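Local coordinates for 450aa long hypothetical fmu protein (Pyrococcus horikoshii, PDB 2YXL), which probably transfers a methyl group from S-adenosyl-L-methionine to carbon 5 of cytosines in RNA, at residues H100-S104 / Q105-N109; E199-I202 / G203-E207; L8-P12 / K13-A17. All blocks are in the same frame, centred on the assembly; numbering follows the deposited sequence.

Interaction 1. Residues H100-S104 / Q105-N109; sequences HDPSS and QTIKN
T106 packs back against P102 and S103, the two residues that lead into its helix. Start at its CB, which lies 3.3 Å from S103 O and also faces the ring of P102. From there the side chain forks. With CG2 anti to the backbone N, the methyl group meets P102 CB at 3.8 Å. The other branch, OG1, sits beside the backbone N (chi1 -59°) and comes to 3.4 Å from S103 OG, but its hydrogen bonds go elsewhere: it bonds to L8 O and I10 N in the N-terminal loop segment before helix 12-24. S103 OG bonds to L8 O as well, so two hydroxyls converge on one carbonyl.

The backbone makes the turn that starts the helix. S103 O accepts I107 N at 3.1 Å, close to linear at 161°, plus a weak bond from T106 N. One residue on, S104 O takes K108 N at 3.0 Å.

Beyond T106, I107 leans its CG2 towards P102, 4.0 Å from P102 CG, and F138 of helix 124-138 touches both residues. With S103 at the N-cap of helix 104-121, P102 just before it and I107 four residues after it, this apolar pair is a hydrophobic staple, the motif that closes a helix N-terminus.

Interaction 2. Residues E199-I202 / G203-E207; sequences EEVI and GELEE
V201 and L205 lie side by side on one flank of helix 198-207, pointing the same way, with V201 CG1 3.9 Å from L205 CD1. V201 places that methyl by putting CG1 anti to its backbone N (chi1 169°), while L205 CG packs 3.4 Å from V201 O. The next pair is a mixed one. I202 and E206 also lie side by side, and the carboxylate end of E206 lies along the isoleucine, its OE2 3.8 Å from I202 CG2. The acid reaches this place through an extended chain whose CB and CG pass close to I202 O.

Underneath, four consecutive i to i+4 backbone bonds hold the spacing: G203 N to E199 O, E204 N to E200 O, L205 N to V201 O and E206 N to I202 O. L205 N meets the V201 carbonyl nearly end-on, whereas E204 N approaches E200 O tilted 29° from the carbonyl plane.

This is a helix of the ferredoxin-like domain, an amphipathic one laid against an antiparallel sheet. V201, I202 and L205 all touch L222 of strand 221-225; L205 goes on to I224, and both L205 and E206 reach V212 of the edge strand 212-214.

Farther out are the acids. E200 OE1 and E204 OE1 stand 5.7 Å apart, a like-charge pair that would probably be eased by K240, a long and weak ion-pair partner of E200. E200 OE2 accepts N197 N, the bond from N3 back to the N-cap position seen in a capping box, and holds one carboxylate oxygen at the first turn.

Interaction 3. Residues L8-P12 / K13-A17; sequences LSIPP and KGIRA
With CG1 of I10 beside the backbone N (chi1 -50°), CG2 falls anti to that N and meets I15 CD1 at 3.9 Å. The same I10 CG2 rests on the bare backbone of G14, 3.7 Å from G14 C. At the other end, a bend at chi3 (-71°) folds R16 back so that P12 O faces its guanidinium, 3.7 Å from the plane and over its centre. R16 NH1 meanwhile reaches P12 CB.

P11 occupies the N-cap of helix 12-24, so I10 and I15 form a hydrophobic staple across its first turn. P12 suits that turn well, since a residue there needs no N-H for the helix bonding. The carbonyls just before and at the start of the helix accept as usual: P11 O takes I15 N at 3.0 Å and, weakly, G14 N, while P12 O accepts R16 N at 3.1 Å.

Helix 104-121 covers one flank, with N109 and K113 on P12, A114 on I15 and F117 on R16. L53 of helix 47-75 backs I10, and K13 NZ is hydrogen-bonded to D43 O.

Along the chain the order is interaction 3, interaction 1, interaction 2. The first two are neighbours in space, their centres 9 Å apart: each starts a helix of the all-helical N-terminal part, 12-24 and 104-121, and the loop before one start is tied to the other through the T106 hydroxyl. The N-terminal segment is thereby fastened to a helix nearly a hundred residues later. Interaction 2 stands apart in the ferredoxin-like domain, its centre 39 Å from that of interaction 1 and 33 Å from that of interaction 3, with no touch. All three lie away from the sinefungin pocket, so they concern the architecture of the N-terminal parts rather than the cofactor site.

Interaction 1. Residues H100-S104 / Q105-N109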
loop_
_atom_site.group_PDB
_atom_site.type_symbol
_atom_site.label_atom_id
_atom_site.label_comp_id
_atom_site.label_asym_id
_atom_site.label_seq_id
_atom_site.Cartn_x
_atom_site.Cartn_y
_atom_site.Cartn_z
ATOM N N HIS A 100 8.954 -11.155 -20.677
ATOM C CA HIS A 100 10.132 -10.291 -20.766
ATOM C C HIS A 100 11.216 -10.716 -21.754
ATOM O O HIS A 100 12.282 -10.100 -21.796
ATOM C CB HIS A 100 10.715 -10.036 -19.373
ATOM C CG HIS A 100 9.716 -9.499 -18.398
ATOM N ND1 HIS A 100 9.118 -8.266 -18.550
ATOM C CD2 HIS A 100 9.199 -10.033 -17.266
ATOM C CE1 HIS A 100 8.278 -8.064 -17.551
ATOM N NE2 HIS A 100 8.310 -9.119 -16.757
ATOM N N ASP A 101 10.939 -11.757 -22.539
ATOM C CA ASP A 101 11.834 -12.209 -23.618
ATOM C C ASP A 101 13.330 -12.159 -23.239
ATOM O O ASP A 101 14.079 -11.315 -23.755
ATOM C CB ASP A 101 11.564 -11.405 -24.905
ATOM C CG ASP A 101 12.237 -12.007 -26.134
ATOM O OD1 ASP A 101 12.725 -13.157 -26.064
ATOM O OD2 ASP A 101 12.279 -11.323 -27.181
ATOM N N PRO A 102 13.766 -13.068 -22.347
ATOM C CA PRO A 102 15.142 -13.066 -21.838
ATOM C C PRO A 102 16.175 -13.475 -22.882
ATOM O O PRO A 102 15.858 -14.231 -23.803
ATOM C CB PRO A 102 15.101 -14.122 -20.731
ATOM C CG PRO A 102 14.012 -15.050 -21.144
ATOM C CD PRO A 102 12.975 -14.173 -21.771
ATOM N N SER A 103 17.399 -12.973 -22.727
ATOM C CA SER A 103 18.531 -13.386 -23.553
ATOM C C SER A 103 19.054 -14.729 -23.061
ATOM O O SER A 103 18.824 -15.099 -21.909
ATOM C CB SER A 103 19.648 -12.340 -23.501
ATOM O OG SER A 103 20.275 -12.312 -22.230
ATOM N N SER A 104 19.763 -15.445 -23.930
ATOM C CA SER A 104 20.303 -16.773 -23.614
ATOM C C SER A 104 21.079 -16.843 -22.299
ATOM O O SER A 104 21.028 -17.861 -21.604
ATOM C CB SER A 104 21.177 -17.286 -24.758
ATOM O OG SER A 104 20.379 -17.839 -25.787
ATOM N N GLN A 105 21.794 -15.767 -21.969
ATOM C CA GLN A 105 22.539 -15.685 -20.713
ATOM C C GLN A 105 21.605 -15.668 -19.498
ATOM O O GLN A 105 21.874 -16.334 -18.494
ATOM C CB GLN A 105 23.465 -14.464 -20.703
ATOM C CG GLN A 105 24.485 -14.450 -19.560
ATOM C CD GLN A 105 25.457 -15.623 -19.607
ATOM O OE1 GLN A 105 25.984 -15.971 -20.666
ATOM N NE2 GLN A 105 25.702 -16.233 -18.451
ATOM N N THR A 106 20.513 -14.913 -19.604
ATOM C CA THR A 106 19.509 -14.828 -18.544
ATOM C C THR A 106 18.852 -16.182 -18.286
ATOM O O THR A 106 18.684 -16.578 -17.128
ATOM C CB THR A 106 18.434 -13.762 -18.865
ATOM O OG1 THR A 106 19.070 -12.493 -19.032
ATOM C CG2 THR A 106 17.409 -13.653 -17.742
ATOM N N ILE A 107 18.501 -16.893 -19.358
ATOM C CA ILE A 107 17.891 -18.221 -19.228
ATOM C C ILE A 107 18.911 -19.221 -18.671
ATOM O O ILE A 107 18.546 -20.149 -17.952
ATOM C CB ILE A 107 17.183 -18.721 -20.551
ATOM C CG1 ILE A 107 17.848 -19.962 -21.151
ATOM C CG2 ILE A 107 17.018 -17.599 -21.578
ATOM C CD1 ILE A 107 17.121 -21.247 -20.818
ATOM N N LYS A 108 20.186 -18.999 -18.989
ATOM C CA LYS A 108 21.287 -19.784 -18.432
ATOM C C LYS A 108 21.437 -19.527 -16.931
ATOM O O LYS A 108 21.630 -20.461 -16.153
ATOM C CB LYS A 108 22.597 -19.461 -19.162
ATOM C CG LYS A 108 23.815 -20.246 -18.676
ATOM C CD LYS A 108 25.122 -19.569 -19.071
ATOM C CE LYS A 108 25.508 -19.858 -20.514
ATOM N NZ LYS A 108 25.928 -21.274 -20.690
ATOM N N ASN A 109 21.349 -18.258 -16.538
ATOM C CA ASN A 109 21.434 -17.873 -15.129
ATOM C C ASN A 109 20.237 -18.377 -14.317
ATOM O O ASN A 109 20.378 -18.732 -13.145
ATOM C CB ASN A 109 21.595 -16.354 -14.986
ATOM C CG ASN A 109 22.979 -15.853 -15.419
ATOM O OD1 ASN A 109 23.184 -14.650 -15.596
ATOM N ND2 ASN A 109 23.927 -16.767 -15.583
#

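Interaction 2. Residues E199-I202 / G203-E207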
loop_
_atom_site.group_PDB
_atom_site.type_symbol
_atom_site.label_atom_id
_atom_site.label_comp_id
_atom_site.label_asym_id
_atom_site.label_seq_id
_atom_site.Cartn_x
_atom_site.Cartn_y
_atom_site.Cartn_z
ATOM N N GLU A 199 10.419 23.887 -1.036
ATOM C CA GLU A 199 11.414 24.242 -2.054
ATOM C C GLU A 199 12.820 23.761 -1.696
ATOM O O GLU A 199 13.561 23.288 -2.562
ATOM C CB GLU A 199 11.417 25.754 -2.321
ATOM C CG GLU A 199 10.233 26.264 -3.153
ATOM C CD GLU A 199 10.166 25.661 -4.553
ATOM O OE1 GLU A 199 9.051 25.295 -4.985
ATOM O OE2 GLU A 199 11.220 25.546 -5.221
ATOM N N GLU A 200 13.172 23.884 -0.418
ATOM C CA GLU A 200 14.445 23.399 0.110
ATOM C C GLU A 200 14.600 21.896 -0.136
ATOM O O GLU A 200 15.668 21.436 -0.550
ATOM C CB GLU A 200 14.538 23.724 1.605
ATOM C CG GLU A 200 15.689 23.064 2.360
ATOM C CD GLU A 200 15.352 22.791 3.823
ATOM O OE1 GLU A 200 16.289 22.717 4.646
ATOM O OE2 GLU A 200 14.152 22.647 4.151
ATOM N N VAL A 201 13.525 21.145 0.111
ATOM C CA VAL A 201 13.495 19.701 -0.136
ATOM C C VAL A 201 13.586 19.392 -1.633
ATOM O O VAL A 201 14.384 18.547 -2.045
ATOM C CB VAL A 201 12.238 19.037 0.494
ATOM C CG1 VAL A 201 12.069 17.602 0.008
ATOM C CG2 VAL A 201 12.314 19.078 2.014
ATOM N N ILE A 202 12.776 20.083 -2.437
ATOM C CA ILE A 202 12.807 19.941 -3.898
ATOM C C ILE A 202 14.224 20.143 -4.449
ATOM O O ILE A 202 14.706 19.335 -5.246
ATOM C CB ILE A 202 11.802 20.903 -4.596
ATOM C CG1 ILE A 202 10.360 20.468 -4.311
ATOM C CG2 ILE A 202 12.060 20.974 -6.108
ATOM C CD1 ILE A 202 9.299 21.403 -4.868
ATOM N N GLY A 203 14.885 21.213 -4.004
ATOM C CA GLY A 203 16.264 21.507 -4.398
ATOM C C GLY A 203 17.256 20.414 -4.036
ATOM O O GLY A 203 18.118 20.061 -4.843
ATOM N N GLU A 204 17.129 19.879 -2.821
ATOM C CA GLU A 204 17.991 18.798 -2.340
ATOM C C GLU A 204 17.772 17.505 -3.133
ATOM O O GLU A 204 18.718 16.750 -3.369
ATOM C CB GLU A 204 17.765 18.551 -0.843
ATOM C CG GLU A 204 18.833 17.681 -0.171
ATOM C CD GLU A 204 18.412 17.166 1.200
ATOM O OE1 GLU A 204 17.817 17.940 1.982
ATOM O OE2 GLU A 204 18.686 15.985 1.500
ATOM N N LEU A 205 16.525 17.262 -3.539
ATOM C CA LEU A 205 16.187 16.112 -4.379
ATOM C C LEU A 205 16.691 16.291 -5.810
ATOM O O LEU A 205 17.229 15.355 -6.407
ATOM C CB LEU A 205 14.677 15.859 -4.381
ATOM C CG LEU A 205 14.021 15.330 -3.101
ATOM C CD1 LEU A 205 12.515 15.487 -3.188
ATOM C CD2 LEU A 205 14.402 13.877 -2.838
ATOM N N GLU A 206 16.520 17.497 -6.350
ATOM C CA GLU A 206 17.007 17.825 -7.691
ATOM C C GLU A 206 18.530 17.988 -7.724
ATOM O O GLU A 206 19.125 18.065 -8.802
ATOM C CB GLU A 206 16.305 19.069 -8.244
ATOM C CG GLU A 206 14.835 18.837 -8.592
ATOM C CD GLU A 206 14.155 20.055 -9.201
ATOM O OE1 GLU A 206 13.165 19.866 -9.942
ATOM O OE2 GLU A 206 14.600 21.196 -8.944
ATOM N N GLU A 207 19.149 18.035 -6.544
ATOM C CA GLU A 207 20.608 18.016 -6.422
ATOM C C GLU A 207 21.126 16.625 -6.788
ATOM O O GLU A 207 22.211 16.486 -7.355
ATOM C CB GLU A 207 21.041 18.391 -5.004
ATOM C CG GLU A 207 22.300 19.246 -4.938
ATOM C CD GLU A 207 22.040 20.713 -5.251
ATOM O OE1 GLU A 207 20.913 21.191 -4.997
ATOM O OE2 GLU A 207 22.966 21.391 -5.746
#

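Interaction 3. Residues L8-P12 / K13-A17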
loop_
_atom_site.group_PDB
_atom_site.type_symbol
_atom_site.label_atom_id
_atom_site.label_comp_id
_atom_site.label_asym_id
_atom_site.label_seq_id
_atom_site.Cartn_x
_atom_site.Cartn_y
_atom_site.Cartn_z
ATOM N N LEU A 8 16.822 -9.038 -22.873
ATOM C CA LEU A 8 16.936 -8.845 -21.430
ATOM C C LEU A 8 18.053 -9.712 -20.844
ATOM O O LEU A 8 17.939 -10.940 -20.803
ATOM C CB LEU A 8 15.599 -9.169 -20.751
ATOM C CG LEU A 8 15.463 -9.037 -19.230
ATOM C CD1 LEU A 8 15.223 -7.593 -18.832
ATOM C CD2 LEU A 8 14.332 -9.915 -18.726
ATOM N N SER A 9 19.127 -9.061 -20.398
ATOM C CA SER A 9 20.244 -9.748 -19.747
ATOM C C SER A 9 20.303 -9.430 -18.251
ATOM O O SER A 9 20.564 -8.290 -17.859
ATOM C CB SER A 9 21.571 -9.391 -20.423
ATOM O OG SER A 9 21.824 -7.999 -20.337
ATOM N N ILE A 10 20.054 -10.446 -17.424
ATOM C CA ILE A 10 20.107 -10.298 -15.970
ATOM C C ILE A 10 21.309 -11.070 -15.416
ATOM O O ILE A 10 21.437 -12.271 -15.660
ATOM C CB ILE A 10 18.785 -10.771 -15.282
ATOM C CG1 ILE A 10 17.564 -10.125 -15.948
ATOM C CG2 ILE A 10 18.801 -10.454 -13.782
ATOM C CD1 ILE A 10 16.229 -10.721 -15.533
ATOM N N PRO A 11 22.203 -10.374 -14.682
ATOM C CA PRO A 11 23.359 -10.998 -14.026
ATOM C C PRO A 11 22.945 -11.924 -12.868
ATOM O O PRO A 11 21.822 -11.813 -12.375
ATOM C CB PRO A 11 24.149 -9.793 -13.501
ATOM C CG PRO A 11 23.134 -8.726 -13.323
ATOM C CD PRO A 11 22.161 -8.919 -14.444
ATOM N N PRO A 12 23.848 -12.833 -12.436
ATOM C CA PRO A 12 23.538 -13.805 -11.376
ATOM C C PRO A 12 22.999 -13.181 -10.089
ATOM O O PRO A 12 22.036 -13.700 -9.515
ATOM C CB PRO A 12 24.889 -14.481 -11.114
ATOM C CG PRO A 12 25.629 -14.337 -12.390
ATOM C CD PRO A 12 25.227 -13.001 -12.936
ATOM N N LYS A 13 23.604 -12.077 -9.648
ATOM C CA LYS A 13 23.149 -11.376 -8.444
ATOM C C LYS A 13 21.748 -10.789 -8.627
ATOM O O LYS A 13 20.995 -10.653 -7.661
ATOM C CB LYS A 13 24.148 -10.292 -8.011
ATOM C CG LYS A 13 24.245 -9.075 -8.929
ATOM C CD LYS A 13 25.138 -8.003 -8.325
ATOM C CE LYS A 13 25.272 -6.800 -9.246
ATOM N NZ LYS A 13 26.359 -5.876 -8.806
ATOM N N GLY A 14 21.416 -10.451 -9.872
ATOM C CA GLY A 14 20.098 -9.936 -10.225
ATOM C C GLY A 14 19.032 -11.010 -10.156
ATOM O O GLY A 14 17.912 -10.751 -9.716
ATOM N N ILE A 15 19.389 -12.219 -10.595
ATOM C CA ILE A 15 18.487 -13.371 -10.549
ATOM C C ILE A 15 18.166 -13.745 -9.105
ATOM O O ILE A 15 17.014 -14.006 -8.770
ATOM C CB ILE A 15 19.066 -14.591 -11.325
ATOM C CG1 ILE A 15 19.041 -14.337 -12.841
ATOM C CG2 ILE A 15 18.324 -15.888 -10.972
ATOM C CD1 ILE A 15 17.646 -14.197 -13.463
ATOM N N ARG A 16 19.185 -13.751 -8.253
ATOM C CA ARG A 16 19.000 -14.052 -6.838
ATOM C C ARG A 16 18.214 -12.945 -6.145
ATOM O O ARG A 16 17.525 -13.191 -5.152
ATOM C CB ARG A 16 20.347 -14.264 -6.143
ATOM C CG ARG A 16 21.134 -15.475 -6.643
ATOM C CD ARG A 16 22.396 -15.703 -5.823
ATOM N NE ARG A 16 23.397 -14.670 -6.079
ATOM C CZ ARG A 16 24.456 -14.820 -6.868
ATOM N NH1 ARG A 16 24.686 -15.974 -7.487
ATOM N NH2 ARG A 16 25.293 -13.807 -7.033
ATOM N N ALA A 17 18.308 -11.734 -6.693
ATOM C CA ALA A 17 17.659 -10.556 -6.124
ATOM C C ALA A 17 16.130 -10.581 -6.206
ATOM O O ALA A 17 15.465 -10.388 -5.185
ATOM C CB ALA A 17 18.219 -9.276 -6.754
#